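Local coordinates for Low molecular weight phosphotyrosine protein phosphatase (Vibrio cholerae, PDB 6U1P), which probably removes phosphate from phosphotyrosine residues of proteins, as a member of the low molecular weight protein tyrosine phosphatase family, at residues Gln73-Thr76 against Gln77-Ile81; Ile100-Ala103 against Glu104-Asn107. All coordinates share one frame; numbering follows the deposited sequence.

Contact 1 of 2, residues Gln73-Thr76 against Gln77-Ile81; sequences QQVT and QQDFI. With GOL (glycerol), chain D.
Asp79 reaches back from the first turn of its helix to Thr76, and the two residues close a capping box. With CG beside the backbone N (chi1 -74°), the Asp79 side chain is directed at the preceding loop. Its CB lies 3.9 Å from Val75 CG2 and 3.4 Å from Thr76 O. OD2 accepts from Thr76 N at 2.8 Å, on its anti side and 33° out of the carboxylate plane. OD1 takes a weak hydrogen bond from His83 NE2 and lies 3.2 Å from O2 of a glycerol, probably from the crystallisation liquor; the glycerol O3 is hydrogen-bonded to Gln73 OE1 at 2.5 Å. In return Thr76, the N-cap residue, accepts from Asp79 N through OG1 at 3.3 Å, so backbone N-H groups are gripped in both directions. A water takes the Gln78 N-H, another of the amides at the start of the helix. Val75 CG2 approaches Phe80 CZ at 4.2 Å. Both side chains pack on Leu97 of helix 91-100, while the backbones of Gln73 and Val75 bond to Gly43 at the end of strand 37-43, so the loop is tied to that strand and the start of helix 77-82 to helix 91-100.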
loop_
_atom_site.group_PDB
_atom_site.type_symbol
_atom_site.label_atom_id
_atom_site.label_comp_id
_atom_site.label_asym_id
_atom_site.label_seq_id
_atom_site.Cartn_x
_atom_site.Cartn_y
_atom_site.Cartn_z
ATOM N N GLN B 73 19.243 4.659 -0.011
ATOM C CA GLN B 73 20.244 5.559 -0.573
ATOM C C GLN B 73 19.989 5.785 -2.058
ATOM O O GLN B 73 19.472 4.910 -2.760
ATOM C CB GLN B 73 21.666 5.019 -0.364
ATOM C CG GLN B 73 21.815 3.590 -0.800
ATOM C CD GLN B 73 23.268 3.143 -0.882
ATOM O OE1 GLN B 73 24.146 3.702 -0.210
ATOM N NE2 GLN B 73 23.531 2.135 -1.720
ATOM N N GLN B 74 20.382 6.959 -2.533
ATOM C CA GLN B 74 20.301 7.256 -3.952
ATOM C C GLN B 74 21.595 6.845 -4.653
ATOM O O GLN B 74 22.678 6.841 -4.060
ATOM C CB GLN B 74 20.016 8.735 -4.193
ATOM C CG GLN B 74 19.785 9.070 -5.669
ATOM C CD GLN B 74 19.527 10.555 -5.915
ATOM O OE1 GLN B 74 20.132 11.410 -5.279
ATOM N NE2 GLN B 74 18.628 10.858 -6.850
ATOM N N VAL B 75 21.462 6.466 -5.926
ATOM C CA VAL B 75 22.631 6.119 -6.724
ATOM C C VAL B 75 23.558 7.330 -6.847
ATOM O O VAL B 75 23.118 8.490 -6.847
ATOM C CB VAL B 75 22.209 5.605 -8.112
ATOM C CG1 VAL B 75 21.556 6.709 -8.926
ATOM C CG2 VAL B 75 23.406 5.044 -8.857
ATOM N N THR B 76 24.861 7.051 -6.900
ATOM C CA THR B 76 25.919 8.042 -7.021
ATOM C C THR B 76 26.775 7.750 -8.252
ATOM O O THR B 76 26.623 6.721 -8.920
ATOM C CB THR B 76 26.806 8.052 -5.778
ATOM O OG1 THR B 76 27.653 6.898 -5.807
ATOM C CG2 THR B 76 25.954 8.016 -4.517
ATOM N N GLN B 77 27.697 8.674 -8.550
ATOM C CA GLN B 77 28.597 8.462 -9.681
ATOM C C GLN B 77 29.594 7.343 -9.396
ATOM O O GLN B 77 29.887 6.526 -10.280
ATOM C CB GLN B 77 29.319 9.766 -10.024
ATOM C CG GLN B 77 28.516 10.690 -10.921
ATOM C CD GLN B 77 28.121 10.014 -12.221
ATOM O OE1 GLN B 77 28.934 9.329 -12.849
ATOM N NE2 GLN B 77 26.866 10.191 -12.627
ATOM N N GLN B 78 30.085 7.263 -8.153
ATOM C CA GLN B 78 31.002 6.193 -7.768
ATOM C C GLN B 78 30.379 4.812 -7.928
ATOM O O GLN B 78 31.101 3.824 -8.118
ATOM C CB GLN B 78 31.471 6.393 -6.329
ATOM C CG GLN B 78 32.788 5.703 -6.015
ATOM C CD GLN B 78 33.954 6.292 -6.786
ATOM O OE1 GLN B 78 33.838 7.351 -7.396
ATOM N NE2 GLN B 78 35.086 5.603 -6.763
ATOM N N ASP B 79 29.050 4.717 -7.838
ATOM C CA ASP B 79 28.382 3.431 -8.013
ATOM C C ASP B 79 28.648 2.851 -9.402
ATOM O O ASP B 79 28.816 1.633 -9.549
ATOM C CB ASP B 79 26.877 3.579 -7.768
ATOM C CG ASP B 79 26.528 3.751 -6.285
ATOM O OD1 ASP B 79 27.203 3.155 -5.418
ATOM O OD2 ASP B 79 25.572 4.492 -5.988
ATOM N N PHE B 80 28.675 3.704 -10.436
ATOM C CA PHE B 80 28.941 3.220 -11.793
ATOM C C PHE B 80 30.370 2.707 -11.955
ATOM O O PHE B 80 30.625 1.850 -12.811
ATOM C CB PHE B 80 28.680 4.326 -12.815
ATOM C CG PHE B 80 27.268 4.841 -12.801
ATOM C CD1 PHE B 80 26.209 3.997 -13.105
ATOM C CD2 PHE B 80 27.000 6.168 -12.496
ATOM C CE1 PHE B 80 24.904 4.468 -13.094
ATOM C CE2 PHE B 80 25.706 6.644 -12.481
ATOM C CZ PHE B 80 24.652 5.792 -12.775
ATOM N N ILE B 81 31.303 3.204 -11.152
ATOM C CA ILE B 81 32.679 2.730 -11.213
ATOM C C ILE B 81 32.894 1.544 -10.287
ATOM O O ILE B 81 33.463 0.524 -10.689
ATOM C CB ILE B 81 33.646 3.880 -10.860
ATOM C CG1 ILE B 81 33.348 5.126 -11.705
ATOM C CG2 ILE B 81 35.086 3.425 -11.013
ATOM C CD1 ILE B 81 33.790 6.417 -11.058
HETATM C C1 GOL D . 27.543 4.063 -0.478
HETATM O O1 GOL D . 28.376 3.081 -1.042
HETATM C C2 GOL D . 26.939 4.880 -1.647
HETATM O O2 GOL D . 26.178 4.100 -2.507
HETATM C C3 GOL D . 26.087 5.981 -0.975
HETATM O O3 GOL D . 24.802 5.804 -1.468
HETATM O O HOH W 1 29.725 9.395 -6.703
#

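Contact 2 of 2, residues Ile100-Ala103 against Glu104-Asn107; sequences ICPA and EHKN
Glu104 folds its side chain back toward Pro102 from within the turn, its chain bent at chi2 (78°), but the placement of the carboxylate against the proline is too tight in the model to be trusted and is best taken as doubtful. Glu104 CB sits over the centre of one face of the His105 imidazole, 4.0 Å above its plane. His105 supplies the hydrogen bond that closes the turn and carries the contact: its backbone N donates to Pro102 O at 2.9 Å, nearly straight at 168°. Its CB also rests 3.9 Å from Cys101 SG. Lys106 then brings the aliphatic part of its chain back across the start of the loop. CG packs on Cys101 SG at 3.6 Å, with the sulfur anti to the backbone N of the cysteine (chi1 -176°), and CD lies 3.6 Å from Ala103 CA. The same CG is 3.3 Å from Cys101 O, so methylene groups line that carbonyl. A hydrogen bond from residue i+3 to residue i, with Ala103 and Glu104 both in helical backbone conformation at the two central positions, fits a type I beta turn; here it lies in the surface loop that joins helix 91-100 to strand 109-111, away from the predicted active-site residues.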
loop_
_atom_site.group_PDB
_atom_site.type_symbol
_atom_site.label_atom_id
_atom_site.label_comp_id
_atom_site.label_asym_id
_atom_site.label_seq_id
_atom_site.Cartn_x
_atom_site.Cartn_y
_atom_site.Cartn_z
ATOM N N ILE B 100 22.571 9.085 -16.959
ATOM C CA ILE B 100 23.614 9.659 -16.122
ATOM C C ILE B 100 24.828 8.748 -16.006
ATOM O O ILE B 100 25.727 9.022 -15.210
ATOM C CB ILE B 100 23.068 10.012 -14.725
ATOM C CG1 ILE B 100 22.514 8.755 -14.048
ATOM C CG2 ILE B 100 22.013 11.109 -14.826
ATOM C CD1 ILE B 100 22.171 8.947 -12.580
ATOM N N CYS B 101 24.865 7.649 -16.763
ATOM C CA CYS B 101 25.987 6.721 -16.687
ATOM C C CYS B 101 27.068 7.089 -17.692
ATOM O O CYS B 101 26.796 7.111 -18.899
ATOM C CB CYS B 101 25.528 5.300 -16.935
ATOM S SG CYS B 101 26.846 4.105 -16.741
ATOM N N PRO B 102 28.295 7.352 -17.252
ATOM C CA PRO B 102 29.376 7.603 -18.203
ATOM C C PRO B 102 29.620 6.386 -19.086
ATOM O O PRO B 102 29.470 5.242 -18.653
ATOM C CB PRO B 102 30.578 7.911 -17.300
ATOM C CG PRO B 102 30.234 7.373 -15.985
ATOM C CD PRO B 102 28.746 7.514 -15.862
ATOM N N ALA B 103 30.013 6.661 -20.338
ATOM C CA ALA B 103 30.032 5.654 -21.402
ATOM C C ALA B 103 30.939 4.474 -21.089
ATOM O O ALA B 103 30.686 3.361 -21.559
ATOM C CB ALA B 103 30.459 6.301 -22.711
ATOM N N GLU B 104 31.962 4.687 -20.266
ATOM C CA GLU B 104 32.879 3.636 -19.849
ATOM C C GLU B 104 32.185 2.500 -19.091
ATOM O O GLU B 104 32.720 1.391 -19.027
ATOM C CB GLU B 104 33.977 4.263 -18.970
ATOM C CG GLU B 104 34.523 5.628 -19.456
ATOM C CD GLU B 104 33.624 6.813 -19.153
ATOM O OE1 GLU B 104 32.406 6.665 -19.274
ATOM O OE2 GLU B 104 34.116 7.922 -18.850
ATOM N N HIS B 105 31.018 2.746 -18.497
ATOM C CA HIS B 105 30.342 1.767 -17.644
ATOM C C HIS B 105 28.929 1.408 -18.106
ATOM O O HIS B 105 28.248 0.626 -17.429
ATOM C CB HIS B 105 30.308 2.299 -16.206
ATOM C CG HIS B 105 31.666 2.641 -15.674
ATOM N ND1 HIS B 105 32.780 1.863 -15.910
ATOM C CD2 HIS B 105 32.089 3.676 -14.913
ATOM C CE1 HIS B 105 33.829 2.402 -15.315
ATOM N NE2 HIS B 105 33.437 3.504 -14.704
ATOM N N LYS B 106 28.467 1.949 -19.234
ATOM C CA LYS B 106 27.077 1.751 -19.622
ATOM C C LYS B 106 26.777 0.309 -19.998
ATOM O O LYS B 106 25.612 -0.094 -19.954
ATOM C CB LYS B 106 26.714 2.700 -20.760
ATOM C CG LYS B 106 26.751 4.160 -20.332
ATOM C CD LYS B 106 26.510 5.099 -21.491
ATOM C CE LYS B 106 25.061 5.100 -21.905
ATOM N NZ LYS B 106 24.782 6.282 -22.750
ATOM N N ASN B 107 27.799 -0.485 -20.323
ATOM C CA ASN B 107 27.586 -1.904 -20.582
ATOM C C ASN B 107 27.241 -2.669 -19.315
ATOM O O ASN B 107 26.790 -3.814 -19.414
ATOM C CB ASN B 107 28.830 -2.536 -21.214
ATOM C CG ASN B 107 29.890 -2.890 -20.173
ATOM O OD1 ASN B 107 30.500 -2.008 -19.552
ATOM N ND2 ASN B 107 30.095 -4.188 -19.960
#

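In the fold
After strand 37-43 and helix 54-62, the chain comes back past the end of that strand and reaches contact 1, where the loop 73-76 turns into helix 77-82. Strand 85-88 and helix 91-100 follow, and contact 2 then reverses the chain ahead of strand 109-111. Each contact closes a local turn, and the two stand in series, neither nested nor crossed, with centres about 12 Å apart. They nevertheless touch: Gln77 NE2 probably hydrogen-bonds to Ile100 O at 3.1 Å, and Ile81 CG1 packs against His105 NE2 at 3.4 Å. Helix 77-82 is thereby joined to the loop leaving helix 91-100, beside the parallel sheet.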